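Local coordinates for alpha-n-acetylglucosaminidase family protein (Clostridium perfringens, PDB 4A42) that is a family 32 carbohydrate-binding module of a large alpha-N-acetylglucosaminidase and probably binds sugars for the enzyme, at residues Asp79-Tyr90 against Glu107-Ser118. Residues are numbered along the deposited sequence; the frame is centred on the assembly and turned at random.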
loop_
_atom_site.group_PDB
_atom_site.type_symbol
_atom_site.label_atom_id
_atom_site.label_comp_id
_atom_site.label_asym_id
_atom_site.label_seq_id
_atom_site.Cartn_x
_atom_site.Cartn_y
_atom_site.Cartn_z
ATOM N N ASP A 79 1.983 0.424 7.098
ATOM C CA ASP A 79 3.352 0.860 6.808
ATOM C C ASP A 79 3.685 0.664 5.334
ATOM O O ASP A 79 3.398 -0.384 4.760
ATOM C CB ASP A 79 4.387 0.045 7.581
ATOM C CG ASP A 79 4.349 0.282 9.063
ATOM O OD1 ASP A 79 3.740 1.281 9.493
ATOM O OD2 ASP A 79 4.946 -0.545 9.791
ATOM N N ILE A 80 4.347 1.650 4.742
ATOM C CA ILE A 80 4.904 1.514 3.404
ATOM C C ILE A 80 6.410 1.653 3.514
ATOM O O ILE A 80 6.916 2.696 3.922
ATOM C CB ILE A 80 4.386 2.598 2.443
ATOM C CG1 ILE A 80 2.859 2.595 2.411
ATOM C CG2 ILE A 80 4.961 2.390 1.025
ATOM C CD1 ILE A 80 2.270 3.836 1.796
ATOM N N VAL A 81 7.125 0.597 3.162
ATOM C CA VAL A 81 8.578 0.625 3.211
ATOM C C VAL A 81 9.066 1.121 1.855
ATOM O O VAL A 81 8.844 0.457 0.836
ATOM C CB VAL A 81 9.146 -0.775 3.532
ATOM C CG1 VAL A 81 10.661 -0.729 3.617
ATOM C CG2 VAL A 81 8.562 -1.291 4.846
ATOM N N SER A 82 9.685 2.300 1.838
ATOM C CA SER A 82 10.037 2.968 0.579
ATOM C C SER A 82 11.535 2.967 0.360
ATOM O O SER A 82 12.273 3.587 1.117
ATOM C CB SER A 82 9.523 4.411 0.586
ATOM O OG SER A 82 9.770 5.030 -0.663
ATOM N N LYS A 83 11.975 2.280 -0.689
ATOM C CA LYS A 83 13.393 2.045 -0.912
ATOM C C LYS A 83 14.017 2.931 -1.998
ATOM O O LYS A 83 15.238 2.973 -2.138
ATOM C CB LYS A 83 13.639 0.550 -1.184
ATOM C CG LYS A 83 13.475 -0.323 0.071
ATOM C CD LYS A 83 14.765 -0.367 0.893
ATOM C CE LYS A 83 14.559 -1.042 2.246
ATOM N NZ LYS A 83 15.863 -1.250 2.980
ATOM N N GLY A 84 13.189 3.628 -2.770
ATOM C CA GLY A 84 13.697 4.570 -3.759
ATOM C C GLY A 84 14.359 5.796 -3.146
ATOM O O GLY A 84 14.279 6.024 -1.938
ATOM N N ASN A 85 15.003 6.612 -3.973
ATOM C CA ASN A 85 15.732 7.771 -3.446
ATOM C C ASN A 85 14.879 8.968 -3.031
ATOM O O ASN A 85 15.194 9.672 -2.049
ATOM C CB ASN A 85 16.782 8.236 -4.444
ATOM C CG ASN A 85 17.998 7.358 -4.447
ATOM O OD1 ASN A 85 18.233 6.602 -3.502
ATOM N ND2 ASN A 85 18.797 7.458 -5.503
ATOM N N SER A 86 13.817 9.205 -3.787
ATOM C CA SER A 86 13.025 10.411 -3.649
ATOM C C SER A 86 11.996 10.242 -2.545
ATOM O O SER A 86 11.518 9.140 -2.314
ATOM C CB SER A 86 12.311 10.722 -4.977
ATOM O OG SER A 86 13.225 11.123 -5.991
ATOM N N PRO A 87 11.632 11.341 -1.868
ATOM C CA PRO A 87 10.521 11.273 -0.915
ATOM C C PRO A 87 9.291 10.687 -1.591
ATOM O O PRO A 87 8.963 11.043 -2.719
ATOM C CB PRO A 87 10.288 12.738 -0.551
ATOM C CG PRO A 87 11.653 13.360 -0.733
ATOM C CD PRO A 87 12.207 12.692 -1.952
ATOM N N LEU A 88 8.617 9.778 -0.905
ATOM C CA LEU A 88 7.455 9.129 -1.487
ATOM C C LEU A 88 6.255 10.058 -1.480
ATOM O O LEU A 88 5.952 10.689 -0.474
ATOM C CB LEU A 88 7.135 7.843 -0.730
ATOM C CG LEU A 88 6.116 6.921 -1.400
ATOM C CD1 LEU A 88 6.703 6.335 -2.677
ATOM C CD2 LEU A 88 5.705 5.818 -0.444
ATOM N N LYS A 89 5.584 10.145 -2.621
ATOM C CA LYS A 89 4.321 10.857 -2.732
ATOM C C LYS A 89 3.263 9.803 -2.976
ATOM O O LYS A 89 3.376 9.017 -3.912
ATOM C CB LYS A 89 4.367 11.882 -3.868
ATOM C CG LYS A 89 5.344 13.027 -3.603
ATOM C CD LYS A 89 5.541 13.909 -4.829
ATOM C CE LYS A 89 6.585 14.970 -4.559
ATOM N NZ LYS A 89 6.080 15.957 -3.584
ATOM N N TYR A 90 2.233 9.777 -2.131
ATOM C CA TYR A 90 1.304 8.651 -2.128
ATOM C C TYR A 90 -0.025 9.018 -1.490
ATOM O O TYR A 90 -0.128 10.019 -0.755
ATOM C CB TYR A 90 1.911 7.451 -1.375
ATOM C CG TYR A 90 2.016 7.654 0.129
ATOM C CD1 TYR A 90 3.076 8.364 0.684
ATOM C CD2 TYR A 90 1.033 7.167 0.994
ATOM C CE1 TYR A 90 3.167 8.569 2.061
ATOM C CE2 TYR A 90 1.125 7.361 2.377
ATOM C CZ TYR A 90 2.195 8.068 2.900
ATOM O OH TYR A 90 2.318 8.294 4.263
ATOM N N GLU A 107 -0.959 12.026 0.841
ATOM C CA GLU A 107 0.403 12.546 0.927
ATOM C C GLU A 107 0.990 12.757 -0.457
ATOM O O GLU A 107 2.193 12.580 -0.673
ATOM C CB GLU A 107 1.286 11.587 1.724
ATOM C CG GLU A 107 1.018 11.627 3.220
ATOM C CD GLU A 107 1.428 12.945 3.835
ATOM O OE1 GLU A 107 2.142 13.718 3.162
ATOM O OE2 GLU A 107 1.040 13.203 4.992
ATOM N N ASN A 108 0.136 13.143 -1.400
ATOM C CA ASN A 108 0.563 13.342 -2.781
ATOM C C ASN A 108 1.553 14.494 -2.971
ATOM O O ASN A 108 2.214 14.577 -3.996
ATOM C CB ASN A 108 -0.644 13.442 -3.736
ATOM C CG ASN A 108 -1.237 14.842 -3.821
ATOM O OD1 ASN A 108 -1.293 15.433 -4.902
ATOM N ND2 ASN A 108 -1.700 15.368 -2.694
ATOM N N ASN A 109 1.656 15.368 -1.973
ATOM C CA ASN A 109 2.595 16.480 -2.049
ATOM C C ASN A 109 3.772 16.315 -1.096
ATOM O O ASN A 109 4.545 17.241 -0.872
ATOM C CB ASN A 109 1.871 17.805 -1.786
ATOM C CG ASN A 109 0.873 18.152 -2.878
ATOM O OD1 ASN A 109 1.199 18.118 -4.064
ATOM N ND2 ASN A 109 -0.351 18.488 -2.480
ATOM N N ASN A 110 3.914 15.117 -0.538
ATOM C CA ASN A 110 4.927 14.895 0.489
ATOM C C ASN A 110 6.352 15.168 0.031
ATOM O O ASN A 110 6.755 14.749 -1.054
ATOM C CB ASN A 110 4.862 13.475 1.035
ATOM C CG ASN A 110 5.986 13.194 1.998
ATOM O OD1 ASN A 110 6.054 13.808 3.064
ATOM N ND2 ASN A 110 6.892 12.275 1.629
ATOM N N GLU A 111 7.115 15.847 0.882
ATOM C CA GLU A 111 8.534 16.043 0.622
ATOM C C GLU A 111 9.406 15.450 1.721
ATOM O O GLU A 111 10.619 15.527 1.639
ATOM C CB GLU A 111 8.863 17.524 0.427
ATOM C CG GLU A 111 8.212 18.144 -0.792
ATOM C CD GLU A 111 8.733 17.566 -2.096
ATOM O OE1 GLU A 111 9.744 16.832 -2.069
ATOM O OE2 GLU A 111 8.123 17.849 -3.152
ATOM N N GLU A 112 8.789 14.858 2.747
ATOM C CA GLU A 112 9.558 14.280 3.849
ATOM C C GLU A 112 10.174 12.956 3.396
ATOM O O GLU A 112 9.484 12.108 2.831
ATOM C CB GLU A 112 8.680 14.065 5.094
ATOM C CG GLU A 112 9.464 13.681 6.369
ATOM C CD GLU A 112 8.565 13.368 7.556
ATOM O OE1 GLU A 112 7.364 13.117 7.363
ATOM O OE2 GLU A 112 9.057 13.361 8.699
ATOM N N ASN A 113 11.474 12.798 3.632
ATOM C CA ASN A 113 12.177 11.592 3.205
ATOM C C ASN A 113 12.319 10.630 4.367
ATOM O O ASN A 113 13.073 10.882 5.321
ATOM C CB ASN A 113 13.540 11.927 2.603
ATOM C CG ASN A 113 14.015 10.860 1.621
ATOM O OD1 ASN A 113 13.779 9.668 1.818
ATOM N ND2 ASN A 113 14.679 11.288 0.555
ATOM N N LYS A 114 11.574 9.531 4.291
ATOM C CA LYS A 114 11.569 8.530 5.356
ATOM C C LYS A 114 11.774 7.140 4.785
ATOM O O LYS A 114 11.445 6.875 3.621
ATOM C CB LYS A 114 10.256 8.561 6.147
ATOM C CG LYS A 114 9.944 9.911 6.795
ATOM C CD LYS A 114 8.942 9.774 7.925
ATOM C CE LYS A 114 7.558 9.399 7.436
ATOM N NZ LYS A 114 6.576 9.399 8.565
ATOM N N ALA A 115 12.308 6.245 5.607
ATOM C CA ALA A 115 12.494 4.864 5.173
ATOM C C ALA A 115 11.152 4.127 5.180
ATOM O O ALA A 115 10.855 3.337 4.279
ATOM C CB ALA A 115 13.511 4.155 6.084
ATOM N N VAL A 116 10.345 4.399 6.200
ATOM C CA VAL A 116 9.038 3.781 6.348
ATOM C C VAL A 116 7.997 4.872 6.543
ATOM O O VAL A 116 8.127 5.727 7.425
ATOM C CB VAL A 116 9.010 2.833 7.554
ATOM C CG1 VAL A 116 7.639 2.174 7.690
ATOM C CG2 VAL A 116 10.088 1.780 7.399
ATOM N N TYR A 117 6.968 4.846 5.708
ATOM C CA TYR A 117 5.835 5.754 5.867
ATOM C C TYR A 117 4.700 5.040 6.600
ATOM O O TYR A 117 3.975 4.224 6.025
ATOM C CB TYR A 117 5.389 6.325 4.507
ATOM C CG TYR A 117 6.457 7.170 3.871
ATOM C CD1 TYR A 117 7.445 6.598 3.074
ATOM C CD2 TYR A 117 6.507 8.554 4.084
ATOM C CE1 TYR A 117 8.442 7.379 2.507
ATOM C CE2 TYR A 117 7.494 9.332 3.516
ATOM C CZ TYR A 117 8.455 8.749 2.729
ATOM O OH TYR A 117 9.449 9.516 2.169
ATOM N N SER A 118 4.588 5.330 7.894
ATOM C CA SER A 118 3.563 4.718 8.731
ATOM C C SER A 118 2.346 5.629 8.836
ATOM O O SER A 118 2.475 6.864 8.858
ATOM C CB SER A 118 4.114 4.473 10.142
ATOM O OG SER A 118 5.309 3.705 10.115
HETATM O O HOH W 1 10.766 7.481 -0.333
#
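The two loops that cross between the sheets, in opposite directions, pack side by side at one end of a beta-sandwich, and Tyr117 is the side chain threaded between them. Its strand pairs antiparallel with 79-82: Ile80 and Tyr117 exchange both backbone bonds, and Ser82 N continues the pairing to Ala115 O at 2.9 Å. With CG beside the backbone N (chi1 -64°), the Tyr117 ring reaches between the loops, where Ser82 and Leu88 meet it. Ser82 CB meets the ring at its edge, in plane, while Leu88 CB packs obliquely, 3.5 Å from Tyr117 CE1. Tyr117 OH is gripped by three bonds: it donates to Glu112 O (2.7 Å), on a lone pair in the carbonyl plane, and accepts from Leu88 N and Lys114 N. Beside it, a water joins Ser82 OG to Ser86 O.

This is the F5/8 type C (discoidin-like) jelly-roll sandwich of family 32 modules, with 79-82 and 116-118 in one sheet and Tyr90 and Glu107 paired in the other. Tyr90 directs its ring edge toward the face of Tyr117, planes at 61°, and takes Glu107 CB over one of its own faces; its hydroxyl bonds to Asn119. Ile80, Leu88 and Tyr90 also reach Phe132 or Phe134 of strand 126-134.

Asn110 uses both ends of its amide. OD1 accepts from Glu112 N in an Asx turn, and Asn110 ND2 gives one bond to Leu88 O (2.8 Å) and another to Glu112 O, fixing the amide's rotation. Farther out, Lys89 runs over the 107-110 turn and bends at its last torsion (chi4 -69°), bringing NZ to Asn110 O and into a salt bridge with Glu111 OE2 at 2.8 Å, met from above the carboxylate plane. Across the loops, Asn113 ND2 donates to Asn85 O, and Pro87 CG rests 3.4 Å from Glu111 O.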